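Local structure of predicted protein (Acinetobacter sp. RUH2624, 4MEA) at residues F183-F188 against K194-D199. The protein is a secreted epoxide hydrolase of the alpha/beta hydrolase fold, a Cif-type virulence factor that probably opens epoxides by adding water. Residues are numbered along the deposited sequence; the frame is centred on the assembly and turned at random.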
# COMPACT_ATOMS: atom_id res chain seq x y z
N PHE A 183 -2.24 -4.36 3.29
CA PHE A 183 -3.59 -4.48 3.82
C PHE A 183 -4.48 -3.38 3.21
O PHE A 183 -5.68 -3.59 3.01
CB PHE A 183 -3.63 -4.42 5.35
CG PHE A 183 -2.95 -5.59 6.03
CD1 PHE A 183 -3.57 -6.83 6.09
CD2 PHE A 183 -1.72 -5.43 6.65
CE1 PHE A 183 -2.95 -7.91 6.73
CE2 PHE A 183 -1.11 -6.50 7.30
CZ PHE A 183 -1.73 -7.74 7.33
N GLY A 184 -3.88 -2.23 2.91
CA GLY A 184 -4.60 -1.15 2.26
C GLY A 184 -4.76 -1.35 0.77
O GLY A 184 -5.87 -1.25 0.23
N TYR A 185 -3.66 -1.63 0.08
CA TYR A 185 -3.71 -1.83 -1.37
C TYR A 185 -4.68 -2.95 -1.75
O TYR A 185 -5.48 -2.79 -2.68
CB TYR A 185 -2.30 -2.12 -1.92
CG TYR A 185 -2.23 -2.45 -3.41
CD1 TYR A 185 -2.75 -1.57 -4.37
CD2 TYR A 185 -1.62 -3.61 -3.84
CE1 TYR A 185 -2.66 -1.87 -5.73
CE2 TYR A 185 -1.53 -3.91 -5.20
CZ TYR A 185 -2.05 -3.04 -6.14
OH TYR A 185 -1.95 -3.34 -7.48
N PHE A 186 -4.64 -4.05 -1.00
CA PHE A 186 -5.48 -5.22 -1.32
C PHE A 186 -6.97 -5.00 -1.02
O PHE A 186 -7.81 -5.77 -1.45
CB PHE A 186 -4.98 -6.48 -0.59
CG PHE A 186 -3.65 -7.00 -1.10
CD1 PHE A 186 -3.08 -6.52 -2.27
CD2 PHE A 186 -2.98 -8.01 -0.40
CE1 PHE A 186 -1.86 -7.02 -2.73
CE2 PHE A 186 -1.74 -8.51 -0.86
CZ PHE A 186 -1.20 -8.02 -2.03
N SER A 187 -7.31 -3.95 -0.27
CA SER A 187 -8.71 -3.67 -0.00
C SER A 187 -9.18 -2.36 -0.64
O SER A 187 -10.25 -1.85 -0.32
CB SER A 187 -8.98 -3.65 1.51
OG SER A 187 -8.17 -2.71 2.18
N PHE A 188 -8.37 -1.83 -1.57
CA PHE A 188 -8.62 -0.55 -2.23
C PHE A 188 -9.44 -0.82 -3.49
O PHE A 188 -8.89 -1.07 -4.55
CB PHE A 188 -7.26 0.08 -2.59
CG PHE A 188 -7.32 1.52 -3.07
CD1 PHE A 188 -7.71 2.54 -2.23
CD2 PHE A 188 -6.90 1.84 -4.36
CE1 PHE A 188 -7.72 3.86 -2.67
CE2 PHE A 188 -6.90 3.15 -4.81
CZ PHE A 188 -7.32 4.17 -3.96
N LYS A 194 -7.54 -5.89 -10.56
CA LYS A 194 -7.40 -5.49 -11.96
C LYS A 194 -5.94 -5.28 -12.39
O LYS A 194 -5.53 -5.73 -13.47
CB LYS A 194 -8.23 -4.23 -12.24
CG LYS A 194 -9.75 -4.48 -12.35
CD LYS A 194 -10.45 -3.18 -12.72
CE LYS A 194 -11.91 -3.39 -13.06
NZ LYS A 194 -12.52 -2.11 -13.47
N GLN A 195 -5.16 -4.59 -11.55
CA GLN A 195 -3.77 -4.31 -11.92
C GLN A 195 -2.94 -5.59 -11.96
O GLN A 195 -2.15 -5.80 -12.87
CB GLN A 195 -3.15 -3.31 -10.96
CG GLN A 195 -3.69 -1.89 -11.13
CD GLN A 195 -2.92 -0.88 -10.32
OE1 GLN A 195 -2.54 -1.14 -9.18
NE2 GLN A 195 -2.69 0.29 -10.90
N ILE A 196 -3.13 -6.44 -10.95
CA ILE A 196 -2.35 -7.67 -10.85
C ILE A 196 -2.76 -8.66 -11.94
O ILE A 196 -1.90 -9.34 -12.51
CB ILE A 196 -2.42 -8.27 -9.43
CG1 ILE A 196 -1.70 -7.33 -8.45
CG2 ILE A 196 -1.76 -9.64 -9.40
CD1 ILE A 196 -1.89 -7.67 -6.96
N ALA A 197 -4.05 -8.74 -12.26
CA ALA A 197 -4.50 -9.63 -13.32
C ALA A 197 -3.83 -9.30 -14.65
O ALA A 197 -3.64 -10.18 -15.50
CB ALA A 197 -6.04 -9.61 -13.48
N ASN A 198 -3.48 -8.03 -14.85
CA ASN A 198 -2.81 -7.65 -16.09
C ASN A 198 -1.42 -8.27 -16.25
O ASN A 198 -0.98 -8.56 -17.36
CB ASN A 198 -2.73 -6.12 -16.24
CG ASN A 198 -1.93 -5.70 -17.48
OD1 ASN A 198 -0.73 -5.42 -17.40
ND2 ASN A 198 -2.60 -5.68 -18.63
N ASP A 199 -0.73 -8.47 -15.13
CA ASP A 199 0.60 -9.09 -15.17
C ASP A 199 0.91 -9.72 -13.82
O ASP A 199 1.62 -9.13 -13.01
CB ASP A 199 1.67 -8.05 -15.54
CG ASP A 199 2.99 -8.69 -15.95
OD1 ASP A 199 3.21 -9.87 -15.63
OD2 ASP A 199 3.81 -7.98 -16.57
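Y185 reaches across to Q195 and I196 in a side-chain contact between two consecutive short helices, 181-185 and 191-198, which belong to the helical insertion (cap) after the sixth strand of the alpha/beta hydrolase sheet. The backbones stay well apart: the nearest CA atoms, of F186 and I196, are 10.3 Å from each other, so the link depends on long side chains. The ring of Y185 reaches helix 191-198 because chi1 is near trans (176°), which sets CG opposite the backbone N. Its OH donates to OE1 of Q195 at 2.8 Å. The hydroxyl oxygen lies in the plane of the amide and on a lone pair of OE1, the angle at OE1 between the C=O bond and the hydroxyl being 141°. OE1 in turn lies at the ring edge in the ring plane, whereas the amide plane is turned 53° from the ring. Q195 meets it with an extended chain beyond CG. Y185 OH is also hydrogen-bonded to NE2 of Q195 of the second subunit, so one hydroxyl is gripped by two glutamines and joins the intrachain bond to the dimer interface, where Y185 stacks on Y185 of that subunit.

Beside this polar pair, the contact is apolar. I196 CD1 approaches obliquely both aromatic rings, 4.2 Å from Y185 CE2 and 4.3 Å from F186 CE1. A type I turn from Y185 to F188 follows in the chain; S187 OG bonds to F183 O at 2.8 Å, tying the turn back to the preceding helix. D199 closes 194-199 and N-caps helix 200-211, its OD1 accepting from L202 N. That helix packs F203 against Y185, F186 and I196, while helix 233-244 brings F240 to both F186 and I196, and L236 to I196.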